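Local atomic coordinates of cellulase (Xanthomonas axonopodis pv. citri, PDB entry 5HOS), a protein that is an endo-beta-1,4-glucanase of glycoside hydrolase family 5, which probably cleaves internal beta-1,4 linkages in cellulose and related glucans. Residues L27-V32 against V297-S302; S35-K40 against L73-E78; H115-Y120 against E159-D164; N222-E227 against N263-F268. All coordinates share one frame; numbering follows the deposited sequence.

Contact 1 of 4, residues L27-V32 against V297-S302. With SO4 (sulfate ion), chain B.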
# COMPACT_ATOMS: atom_id res chain seq x y z
N LEU A 27 -8.68 9.14 -11.74
CA LEU A 27 -7.90 7.92 -11.31
C LEU A 27 -6.66 7.80 -12.18
O LEU A 27 -6.78 7.72 -13.40
CB LEU A 27 -8.72 6.63 -11.45
CG LEU A 27 -9.58 6.16 -10.28
CD1 LEU A 27 -10.58 5.12 -10.75
CD2 LEU A 27 -8.71 5.58 -9.18
N LYS A 28 -5.50 7.80 -11.55
CA LYS A 28 -4.20 7.77 -12.23
C LYS A 28 -3.50 6.41 -12.13
O LYS A 28 -2.82 6.00 -13.07
CB LYS A 28 -3.30 8.87 -11.66
CG LYS A 28 -1.91 8.96 -12.27
CD LYS A 28 -1.22 10.24 -11.86
CE LYS A 28 0.18 10.33 -12.44
NZ LYS A 28 0.83 11.62 -12.08
N TYR A 29 -3.66 5.73 -11.00
CA TYR A 29 -2.88 4.52 -10.72
C TYR A 29 -3.77 3.29 -10.57
O TYR A 29 -4.77 3.34 -9.85
CB TYR A 29 -2.06 4.71 -9.45
CG TYR A 29 -1.13 5.91 -9.47
CD1 TYR A 29 0.11 5.84 -10.08
CD2 TYR A 29 -1.48 7.11 -8.85
CE1 TYR A 29 0.97 6.93 -10.10
CE2 TYR A 29 -0.63 8.20 -8.86
CZ TYR A 29 0.59 8.10 -9.49
OH TYR A 29 1.46 9.16 -9.50
N ALA A 30 -3.41 2.21 -11.25
CA ALA A 30 -4.10 0.93 -11.13
C ALA A 30 -3.06 -0.16 -11.12
O ALA A 30 -2.25 -0.27 -12.05
CB ALA A 30 -5.04 0.72 -12.29
N GLY A 31 -3.06 -0.99 -10.09
CA GLY A 31 -2.02 -1.99 -10.01
C GLY A 31 -2.22 -3.08 -9.00
O GLY A 31 -3.35 -3.42 -8.64
N VAL A 32 -1.09 -3.62 -8.56
CA VAL A 32 -1.07 -4.86 -7.82
C VAL A 32 0.06 -4.85 -6.80
O VAL A 32 1.13 -4.29 -7.04
CB VAL A 32 -0.94 -6.05 -8.79
CG1 VAL A 32 0.42 -6.05 -9.50
CG2 VAL A 32 -1.19 -7.37 -8.07
N VAL A 297 -11.96 12.42 -5.74
CA VAL A 297 -11.20 12.07 -4.54
C VAL A 297 -10.36 10.80 -4.69
O VAL A 297 -9.27 10.76 -4.16
CB VAL A 297 -12.09 11.99 -3.29
CG1 VAL A 297 -12.78 13.33 -3.04
CG2 VAL A 297 -13.13 10.88 -3.38
N TRP A 298 -10.83 9.78 -5.41
CA TRP A 298 -10.05 8.56 -5.59
C TRP A 298 -9.00 8.74 -6.68
O TRP A 298 -9.33 9.12 -7.81
CB TRP A 298 -10.95 7.36 -5.89
CG TRP A 298 -11.72 6.91 -4.68
CD1 TRP A 298 -13.05 7.12 -4.44
CD2 TRP A 298 -11.20 6.22 -3.54
NE1 TRP A 298 -13.39 6.57 -3.22
CE2 TRP A 298 -12.28 6.02 -2.65
CE3 TRP A 298 -9.93 5.74 -3.19
CZ2 TRP A 298 -12.13 5.35 -1.43
CZ3 TRP A 298 -9.77 5.08 -1.97
CH2 TRP A 298 -10.87 4.89 -1.11
N MET A 299 -7.74 8.49 -6.32
CA MET A 299 -6.57 8.69 -7.18
C MET A 299 -5.95 7.38 -7.68
O MET A 299 -5.26 7.36 -8.69
CB MET A 299 -5.52 9.55 -6.44
CG MET A 299 -4.44 8.82 -5.59
SD MET A 299 -3.01 9.92 -5.86
CE MET A 299 -1.87 8.80 -5.10
N GLY A 300 -6.16 6.28 -6.96
CA GLY A 300 -5.58 5.02 -7.36
C GLY A 300 -5.96 3.85 -6.50
O GLY A 300 -6.57 4.00 -5.43
N TRP A 301 -5.63 2.66 -6.99
CA TRP A 301 -5.82 1.42 -6.23
C TRP A 301 -4.78 0.39 -6.59
O TRP A 301 -4.17 0.46 -7.66
CB TRP A 301 -7.22 0.85 -6.42
CG TRP A 301 -7.75 0.69 -7.85
CD1 TRP A 301 -8.65 1.49 -8.47
CD2 TRP A 301 -7.46 -0.37 -8.79
NE1 TRP A 301 -8.92 1.04 -9.73
CE2 TRP A 301 -8.21 -0.11 -9.96
CE3 TRP A 301 -6.63 -1.50 -8.76
CZ2 TRP A 301 -8.16 -0.94 -11.09
CZ3 TRP A 301 -6.58 -2.33 -9.89
CH2 TRP A 301 -7.35 -2.04 -11.03
N SER A 302 -4.57 -0.56 -5.68
CA SER A 302 -3.65 -1.67 -5.91
C SER A 302 -4.16 -2.91 -5.19
O SER A 302 -4.36 -2.91 -3.97
CB SER A 302 -2.19 -1.33 -5.53
OG SER A 302 -2.06 -0.77 -4.23
S SO4 B . -0.18 12.52 -8.43
O1 SO4 B . 0.14 13.37 -7.26
O2 SO4 B . -0.27 13.37 -9.64
O3 SO4 B . 0.87 11.51 -8.61
O4 SO4 B . -1.50 11.88 -8.23
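K28 and Y29 both give their backbone N-H to M299 O, so two consecutive amides grip one carbonyl. The K28 N to M299 O bond measures 2.9 Å and comes from above the carbonyl plane, while Y29 N lies in that plane at 3.2 Å from M299 O. The ladder then runs on through W301 N to Y29 O (3.1 Å) and G31 N to W301 O, joining two parallel strands whose axes approach to 4.7 Å. G300 CA passes 4.1 Å from Y29 CB and makes a CA-H...O contact with Y29 O.

Apolar contacts fall on both faces. On one, A30 CB rests over the six-membered ring of W301, 3.9 Å from its centroid, and L27 CD2 touches W301 CD1. The same L27 CD2 lies 3.5 Å from G300 N, a buried amide with no partner in the model. The indole turns back over the neighbouring strand because W301 CG lies between its own backbone N and carbonyl carbon (chi1 51°). I340 of helix 330-341 packs against L27, A30 and W301 on this side. On the other face M299 SD approaches the edge of the Y29 ring in a Met-aromatic contact, and M299 CE touches Y29 CE2.

Ionic and polar contacts gather at the sulfate. Y29 OH donates to SO4 O3 (2.6 Å), which lies at the ring's edge in its plane. The extended K28 chain lays CG over one face of the Y29 ring and carries NZ to SO4 O2.

Joining the first strand to the last in parallel is the closure of a (beta/alpha)8 TIM barrel, the fold of family 5 glycoside hydrolases.

Contact 2 of 4, residues S35-K40 against L73-E78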
# COMPACT_ATOMS: atom_id res chain seq x y z
N SER A 35 3.87 -9.26 -3.39
CA SER A 35 4.30 -9.72 -2.09
C SER A 35 5.48 -10.66 -2.24
O SER A 35 5.51 -11.46 -3.17
CB SER A 35 3.15 -10.46 -1.39
OG SER A 35 3.59 -11.00 -0.16
N GLY A 36 6.42 -10.58 -1.31
CA GLY A 36 7.60 -11.44 -1.33
C GLY A 36 8.79 -10.95 -0.52
O GLY A 36 9.47 -11.75 0.10
N ALA A 37 9.06 -9.65 -0.54
CA ALA A 37 10.23 -9.09 0.16
C ALA A 37 9.98 -8.86 1.66
O ALA A 37 10.93 -8.71 2.43
CB ALA A 37 10.69 -7.80 -0.51
N GLU A 38 8.71 -8.85 2.06
CA GLU A 38 8.29 -8.57 3.44
C GLU A 38 8.08 -9.82 4.29
O GLU A 38 7.93 -9.71 5.51
CB GLU A 38 7.00 -7.72 3.43
CG GLU A 38 5.66 -8.46 3.30
CD GLU A 38 5.32 -8.96 1.90
OE1 GLU A 38 6.19 -8.98 0.99
OE2 GLU A 38 4.16 -9.35 1.71
N ILE A 39 8.04 -10.99 3.66
CA ILE A 39 7.60 -12.22 4.33
C ILE A 39 8.65 -12.82 5.27
O ILE A 39 9.82 -12.42 5.25
CB ILE A 39 7.09 -13.30 3.33
CG1 ILE A 39 8.24 -13.90 2.51
CG2 ILE A 39 6.00 -12.71 2.43
CD1 ILE A 39 7.80 -14.98 1.55
N LYS A 40 8.19 -13.77 6.10
CA LYS A 40 9.01 -14.46 7.10
C LYS A 40 9.78 -13.45 7.94
O LYS A 40 11.00 -13.51 8.04
CB LYS A 40 9.95 -15.48 6.45
CG LYS A 40 9.21 -16.47 5.57
CD LYS A 40 10.01 -17.73 5.31
CE LYS A 40 9.41 -18.55 4.17
NZ LYS A 40 9.65 -17.97 2.82
N LEU A 73 5.13 -2.45 -3.61
CA LEU A 73 6.21 -3.35 -3.22
C LEU A 73 6.45 -3.31 -1.71
O LEU A 73 7.12 -2.41 -1.21
CB LEU A 73 7.48 -2.96 -3.98
CG LEU A 73 8.69 -3.86 -3.79
CD1 LEU A 73 8.50 -5.16 -4.55
CD2 LEU A 73 9.96 -3.14 -4.23
N PRO A 74 5.88 -4.28 -0.98
CA PRO A 74 6.16 -4.39 0.44
C PRO A 74 7.63 -4.75 0.69
O PRO A 74 8.15 -5.69 0.07
CB PRO A 74 5.27 -5.55 0.89
CG PRO A 74 4.16 -5.58 -0.08
CD PRO A 74 4.83 -5.24 -1.38
N ILE A 75 8.26 -4.00 1.58
CA ILE A 75 9.61 -4.27 2.07
C ILE A 75 9.59 -4.20 3.59
O ILE A 75 8.71 -3.57 4.16
CB ILE A 75 10.67 -3.31 1.48
CG1 ILE A 75 10.46 -1.85 1.91
CG2 ILE A 75 10.65 -3.40 -0.04
CD1 ILE A 75 11.21 -1.43 3.15
N LEU A 76 10.55 -4.88 4.22
CA LEU A 76 10.68 -4.86 5.68
C LEU A 76 11.66 -3.81 6.11
O LEU A 76 12.82 -3.83 5.69
CB LEU A 76 11.19 -6.20 6.22
CG LEU A 76 10.24 -7.28 6.70
CD1 LEU A 76 11.05 -8.26 7.53
CD2 LEU A 76 9.07 -6.74 7.51
N TRP A 77 11.21 -2.91 6.99
CA TRP A 77 12.07 -1.85 7.54
C TRP A 77 13.42 -2.42 8.01
O TRP A 77 14.47 -1.89 7.66
CB TRP A 77 11.35 -1.16 8.72
CG TRP A 77 11.99 0.09 9.27
CD1 TRP A 77 13.24 0.59 9.00
CD2 TRP A 77 11.42 0.97 10.24
NE1 TRP A 77 13.46 1.73 9.73
CE2 TRP A 77 12.36 1.98 10.50
CE3 TRP A 77 10.19 0.99 10.91
CZ2 TRP A 77 12.11 3.03 11.40
CZ3 TRP A 77 9.94 2.04 11.82
CH2 TRP A 77 10.90 3.03 12.05
N GLU A 78 13.38 -3.51 8.76
CA GLU A 78 14.58 -4.05 9.39
C GLU A 78 15.57 -4.64 8.39
O GLU A 78 16.78 -4.69 8.67
CB GLU A 78 14.21 -5.11 10.43
CG GLU A 78 13.40 -4.54 11.59
CD GLU A 78 11.89 -4.56 11.39
OE1 GLU A 78 11.40 -4.86 10.27
OE2 GLU A 78 11.18 -4.27 12.37
O HOH W 1 7.62 -7.51 -1.86
O HOH W 2 12.47 -6.36 2.72
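E38 lies alongside P74, both side chains pointing the same way, and every side-chain atom of the glutamate from CB outward lies near the proline ring. E38 CB starts 3.8 Å from P74 CB, and E38 CG keeps the same distance from that atom. At chi2 (-76°) the chain folds back, so that E38 CD comes to 3.6 Å from P74 CB. The carboxylate is then held from its own loop: S35 OG donates to E38 OE2 (2.6 Å) and G36 N to E38 OE1 (2.8 Å), each on the syn side and about 20° out of the carboxylate plane. Two bonds thus fix the rotation of a buried acid, probably as the carboxylate, while its OE1 also brushes P74 CB.

Water does the polar bridging between the backbones. One molecule accepts from A37 N and donates to P74 O; a second donates to A37 O and accepts from L76 N. Between them A37 CB presses on P74 O at 3.4 Å, and L76 CG packs against E38 O (3.6 Å).

The loop that follows strand 29-34 thereby lies on the end of strand 70-75, just where L76 takes the N-cap position of helix 77-80, with W304 of strand 298-306 touching both E38 and P74.

Contact 3 of 4, residues H115-Y120 against E159-D164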
# COMPACT_ATOMS: atom_id res chain seq x y z
N HIS A 115 6.52 -2.11 5.22
CA HIS A 115 5.42 -3.02 5.56
C HIS A 115 5.53 -3.47 7.00
O HIS A 115 5.69 -4.65 7.28
CB HIS A 115 5.40 -4.20 4.59
CG HIS A 115 4.08 -4.92 4.52
ND1 HIS A 115 3.08 -4.55 3.64
CD2 HIS A 115 3.62 -6.00 5.18
CE1 HIS A 115 2.06 -5.37 3.78
NE2 HIS A 115 2.36 -6.26 4.71
N ASN A 116 5.39 -2.51 7.92
CA ASN A 116 5.83 -2.69 9.30
C ASN A 116 4.85 -2.47 10.45
O ASN A 116 5.24 -2.60 11.61
CB ASN A 116 7.11 -1.88 9.52
CG ASN A 116 8.33 -2.69 9.24
OD1 ASN A 116 8.64 -2.99 8.09
ND2 ASN A 116 9.01 -3.14 10.31
N TYR A 117 3.59 -2.14 10.16
CA TYR A 117 2.57 -2.01 11.20
C TYR A 117 2.97 -1.02 12.31
O TYR A 117 2.59 -1.18 13.46
CB TYR A 117 2.21 -3.40 11.76
CG TYR A 117 1.87 -4.40 10.68
CD1 TYR A 117 0.58 -4.48 10.18
CD2 TYR A 117 2.84 -5.23 10.12
CE1 TYR A 117 0.25 -5.37 9.16
CE2 TYR A 117 2.54 -6.12 9.11
CZ TYR A 117 1.24 -6.20 8.64
OH TYR A 117 0.92 -7.08 7.63
N ALA A 118 3.71 0.01 11.91
CA ALA A 118 4.24 1.06 12.80
C ALA A 118 5.15 0.53 13.92
O ALA A 118 5.23 1.13 14.99
CB ALA A 118 3.11 1.92 13.36
N LYS A 119 5.85 -0.57 13.63
CA LYS A 119 6.79 -1.16 14.56
C LYS A 119 8.17 -1.33 13.92
O LYS A 119 8.29 -1.55 12.71
CB LYS A 119 6.27 -2.52 15.05
CG LYS A 119 5.07 -2.40 15.97
CD LYS A 119 4.56 -3.77 16.39
CE LYS A 119 3.68 -3.66 17.63
NZ LYS A 119 2.57 -4.64 17.58
N TYR A 120 9.19 -1.22 14.76
CA TYR A 120 10.58 -1.47 14.40
C TYR A 120 11.12 -2.44 15.44
O TYR A 120 11.14 -2.12 16.63
CB TYR A 120 11.36 -0.16 14.41
CG TYR A 120 12.77 -0.25 13.90
CD1 TYR A 120 13.05 -0.67 12.59
CD2 TYR A 120 13.84 0.12 14.71
CE1 TYR A 120 14.35 -0.74 12.12
CE2 TYR A 120 15.14 0.07 14.24
CZ TYR A 120 15.40 -0.36 12.95
OH TYR A 120 16.70 -0.43 12.51
N GLU A 159 -0.42 -0.28 7.56
CA GLU A 159 -1.35 -0.62 8.66
C GLU A 159 -0.83 -0.40 10.09
O GLU A 159 -0.71 -1.36 10.86
CB GLU A 159 -1.84 -2.07 8.48
CG GLU A 159 -2.60 -2.28 7.17
CD GLU A 159 -3.34 -3.60 7.07
OE1 GLU A 159 -3.29 -4.41 8.01
OE2 GLU A 159 -3.99 -3.83 6.02
N PRO A 160 -0.55 0.86 10.47
CA PRO A 160 -0.40 1.16 11.90
C PRO A 160 -1.63 0.67 12.66
O PRO A 160 -2.74 0.83 12.15
CB PRO A 160 -0.34 2.70 11.95
CG PRO A 160 -0.10 3.15 10.56
CD PRO A 160 -0.65 2.09 9.65
N TYR A 161 -1.47 0.02 13.81
CA TYR A 161 -2.66 -0.50 14.53
C TYR A 161 -2.72 -0.45 16.05
O TYR A 161 -3.83 -0.42 16.59
CB TYR A 161 -2.99 -1.91 14.08
CG TYR A 161 -2.09 -2.99 14.62
CD1 TYR A 161 -0.93 -3.35 13.94
CD2 TYR A 161 -2.42 -3.68 15.79
CE1 TYR A 161 -0.11 -4.36 14.43
CE2 TYR A 161 -1.60 -4.68 16.29
CZ TYR A 161 -0.46 -5.02 15.60
OH TYR A 161 0.36 -6.00 16.08
N ASP A 162 -1.59 -0.51 16.74
CA ASP A 162 -1.60 -0.37 18.21
C ASP A 162 -0.93 0.94 18.64
O ASP A 162 -0.29 1.03 19.68
CB ASP A 162 -1.06 -1.63 18.93
CG ASP A 162 0.37 -1.96 18.59
OD1 ASP A 162 1.09 -1.12 18.00
OD2 ASP A 162 0.79 -3.09 18.93
N ILE A 163 -1.13 1.95 17.82
CA ILE A 163 -0.77 3.31 18.12
C ILE A 163 -2.07 4.02 17.84
O ILE A 163 -2.72 3.74 16.83
CB ILE A 163 0.40 3.84 17.24
CG1 ILE A 163 0.57 5.36 17.43
CG2 ILE A 163 0.21 3.52 15.76
CD1 ILE A 163 1.90 5.88 16.96
N ASP A 164 -2.49 4.89 18.74
CA ASP A 164 -3.78 5.50 18.55
C ASP A 164 -3.69 6.52 17.41
O ASP A 164 -2.60 7.05 17.13
CB ASP A 164 -4.31 6.13 19.84
CG ASP A 164 -3.79 7.51 20.07
OD1 ASP A 164 -4.39 8.48 19.56
OD2 ASP A 164 -2.78 7.61 20.77
O HOH W 3 0.78 -0.31 15.38
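K119 NZ is gripped by two groups of the facing loop: D162 OD2 at 2.7 Å in a salt bridge, and Y161 OH at 3.0 Å in a weak hydrogen bond. The ammonium meets the carboxylate on its syn side, 27° out of plane, and the two side chains cross at about a right angle. K119 runs out nearly straight and turns only at its last torsion (chi4 145°). The other carboxylate oxygen, D162 OD1, takes a hydrogen bond from T124 and another from a water that also donates to Y117 O and accepts from both Y161 N and D162 N. This one water ties the two backbones together.

Residues N116 to K119 form a type I' beta turn, closed by K119 N to N116 O and steadied by N116 ND2 on K119 O. It belongs to a loop that follows barrel strand 109-114, while 159-164 follows strand 152-155, so neighbouring loops at the C-terminal end of the TIM barrel meet here.

Y117 lies beside E159, ring and carboxylate planes 81° apart, with Y117 CD1 3.8 Å from E159 CB; E159 OE2 bonds to H229. Y117 CB touches the edge of the Y161 ring at CE1 (3.7 Å). Deeper in, A118 CB packs on P160 CB, and W168 of helix 165-181 covers both.

Contact 4 of 4, residues N222-E227 against N263-F268. With SO4 (sulfate ion), chain B.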
# COMPACT_ATOMS: atom_id res chain seq x y z
N ASN A 222 2.09 19.66 -0.87
CA ASN A 222 0.74 19.30 -1.28
C ASN A 222 0.68 18.24 -2.40
O ASN A 222 0.00 18.43 -3.40
CB ASN A 222 -0.04 20.56 -1.67
CG ASN A 222 -1.54 20.35 -1.64
OD1 ASN A 222 -2.04 19.41 -1.01
ND2 ASN A 222 -2.27 21.23 -2.31
N ARG A 223 1.38 17.13 -2.20
CA ARG A 223 1.34 16.02 -3.15
C ARG A 223 1.29 14.70 -2.40
O ARG A 223 2.31 14.01 -2.24
CB ARG A 223 2.52 16.05 -4.11
CG ARG A 223 2.24 15.20 -5.34
CD ARG A 223 3.49 14.78 -6.07
NE ARG A 223 3.18 13.81 -7.12
CZ ARG A 223 4.09 13.24 -7.91
NH1 ARG A 223 5.39 13.53 -7.79
NH2 ARG A 223 3.70 12.37 -8.84
N TYR A 224 0.09 14.36 -1.94
CA TYR A 224 -0.13 13.16 -1.14
C TYR A 224 -1.53 12.64 -1.32
O TYR A 224 -2.39 13.32 -1.88
CB TYR A 224 0.14 13.47 0.34
CG TYR A 224 -0.91 14.32 1.03
CD1 TYR A 224 -0.98 15.70 0.81
CD2 TYR A 224 -1.83 13.75 1.90
CE1 TYR A 224 -1.94 16.48 1.46
CE2 TYR A 224 -2.78 14.51 2.54
CZ TYR A 224 -2.84 15.87 2.31
OH TYR A 224 -3.81 16.60 2.97
N ALA A 225 -1.76 11.42 -0.86
CA ALA A 225 -3.09 10.86 -0.77
C ALA A 225 -3.19 10.06 0.51
O ALA A 225 -2.17 9.62 1.05
CB ALA A 225 -3.40 9.97 -1.97
N ILE A 226 -4.41 9.92 1.00
CA ILE A 226 -4.70 9.11 2.18
C ILE A 226 -4.84 7.67 1.71
O ILE A 226 -5.63 7.36 0.83
CB ILE A 226 -6.00 9.56 2.88
CG1 ILE A 226 -5.92 11.05 3.26
CG2 ILE A 226 -6.29 8.69 4.09
CD1 ILE A 226 -4.74 11.42 4.14
N GLU A 227 -4.07 6.78 2.34
CA GLU A 227 -4.07 5.37 1.99
C GLU A 227 -5.08 4.66 2.87
O GLU A 227 -5.01 4.78 4.08
CB GLU A 227 -2.69 4.77 2.22
CG GLU A 227 -2.65 3.25 2.06
CD GLU A 227 -1.26 2.67 2.07
OE1 GLU A 227 -0.31 3.37 1.72
OE2 GLU A 227 -1.11 1.47 2.41
N ASN A 263 -12.93 17.00 3.51
CA ASN A 263 -11.60 17.42 3.98
C ASN A 263 -10.60 17.75 2.87
O ASN A 263 -9.41 17.96 3.15
CB ASN A 263 -11.05 16.37 4.94
CG ASN A 263 -11.85 16.32 6.23
OD1 ASN A 263 -11.59 17.09 7.14
ND2 ASN A 263 -12.83 15.43 6.31
N LYS A 264 -11.09 17.79 1.63
CA LYS A 264 -10.29 18.20 0.47
C LYS A 264 -9.04 17.34 0.32
O LYS A 264 -7.94 17.85 0.13
CB LYS A 264 -9.97 19.70 0.53
CG LYS A 264 -11.21 20.56 0.76
CD LYS A 264 -11.08 21.96 0.18
CE LYS A 264 -12.32 22.80 0.48
NZ LYS A 264 -13.54 22.27 -0.21
N LYS A 265 -9.23 16.03 0.43
CA LYS A 265 -8.15 15.07 0.34
C LYS A 265 -8.45 14.03 -0.73
O LYS A 265 -9.58 13.92 -1.22
CB LYS A 265 -7.92 14.43 1.70
CG LYS A 265 -7.15 15.33 2.65
CD LYS A 265 -7.30 14.87 4.08
CE LYS A 265 -6.27 15.48 5.02
NZ LYS A 265 -6.04 16.94 4.89
N ARG A 266 -7.41 13.30 -1.13
CA ARG A 266 -7.52 12.25 -2.13
C ARG A 266 -7.22 10.93 -1.46
O ARG A 266 -6.54 10.90 -0.44
CB ARG A 266 -6.54 12.50 -3.27
CG ARG A 266 -6.70 13.86 -3.94
CD ARG A 266 -5.77 13.95 -5.12
NE ARG A 266 -4.36 13.94 -4.70
CZ ARG A 266 -3.33 13.59 -5.46
NH1 ARG A 266 -3.49 13.20 -6.73
NH2 ARG A 266 -2.10 13.63 -4.96
N GLY A 267 -7.72 9.85 -2.06
CA GLY A 267 -7.60 8.50 -1.52
C GLY A 267 -6.89 7.54 -2.46
O GLY A 267 -7.00 7.64 -3.69
N PHE A 268 -6.15 6.60 -1.87
CA PHE A 268 -5.51 5.49 -2.60
C PHE A 268 -5.88 4.21 -1.88
O PHE A 268 -5.53 4.04 -0.70
CB PHE A 268 -3.99 5.66 -2.64
CG PHE A 268 -3.30 4.84 -3.72
CD1 PHE A 268 -3.25 3.46 -3.65
CD2 PHE A 268 -2.67 5.47 -4.78
CE1 PHE A 268 -2.60 2.73 -4.64
CE2 PHE A 268 -2.02 4.75 -5.77
CZ PHE A 268 -2.00 3.37 -5.71
S SO4 B . -0.18 12.52 -8.43
O1 SO4 B . 0.14 13.37 -7.26
O2 SO4 B . -0.27 13.37 -9.64
O3 SO4 B . 0.87 11.51 -8.61
O4 SO4 B . -1.50 11.88 -8.23
O HOH W 4 -4.78 14.13 -0.06
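I226 is held on both its backbone polar atoms by the neighbouring segment 263-268. I226 N donates to R266 O (2.8 Å, nearly straight at 169°) and I226 O accepts from F268 N at 2.9 Å. This is the close-packed end: A225 CB lies 3.6 Å from R266 O, and G267 CA comes to 3.3 Å from I226 O. F268 CB approaches A225 CB at 4.4 Å, and M299 of strand 298-306 packs against both residues. E227, further along, points its extended chain to R72 and H229.

The two strands belong to a beta-alpha-beta unit of the TIM barrel, in which helix 248-262 carries the chain from 224-231 to the parallel strand 267-273. A Schellman motif with K264 at its C-prime position ends that helix. Its residues F256 and L260 lie against I226.

Toward the strand starts R223, Y224 and R266 are partly exposed, and water and ion take part. Y224 O receives R266 NH2 at 3.1 Å from well above the carbonyl plane (59°), and a water links the same oxygen to R266 N while lying over one face of the Y224 ring. At the far end of that ring, K265 NZ donates to Y224 OH, with I217 O as a further acceptor for the ammonium.

R223 and R266 converge on the sulfate, probably picked up from the crystallisation liquor. R223 offers NE to SO4 O1 and NH2 to SO4 O3, whereas R266 bends at chi3 (-66°) to set NH1 2.8 Å from SO4 O4 and NH2 on SO4 O1.

All four contacts lie on or around one eight-stranded parallel barrel. Contact 1 pairs its first and last strands, and the other three are nested along the chain within the loop it closes, in the order 2, 3, 4. Contacts 1 and 4, centres about 12 Å apart, touch through neighbouring strands 298-306 and 267-273 and share the sulfate. Contacts 2 and 3, centres about 14 Å apart, meet through I75 with H115 and W77 with N116. Contacts 1 and 2, centres about 21 Å apart, lie on opposite sides of the chain's centre. Contacts 1 and 4 join strands; 2 and 3 involve loops at the C-terminal end, where TIM barrel enzymes carry their active sites, contact 2 also the end of strand 70-75.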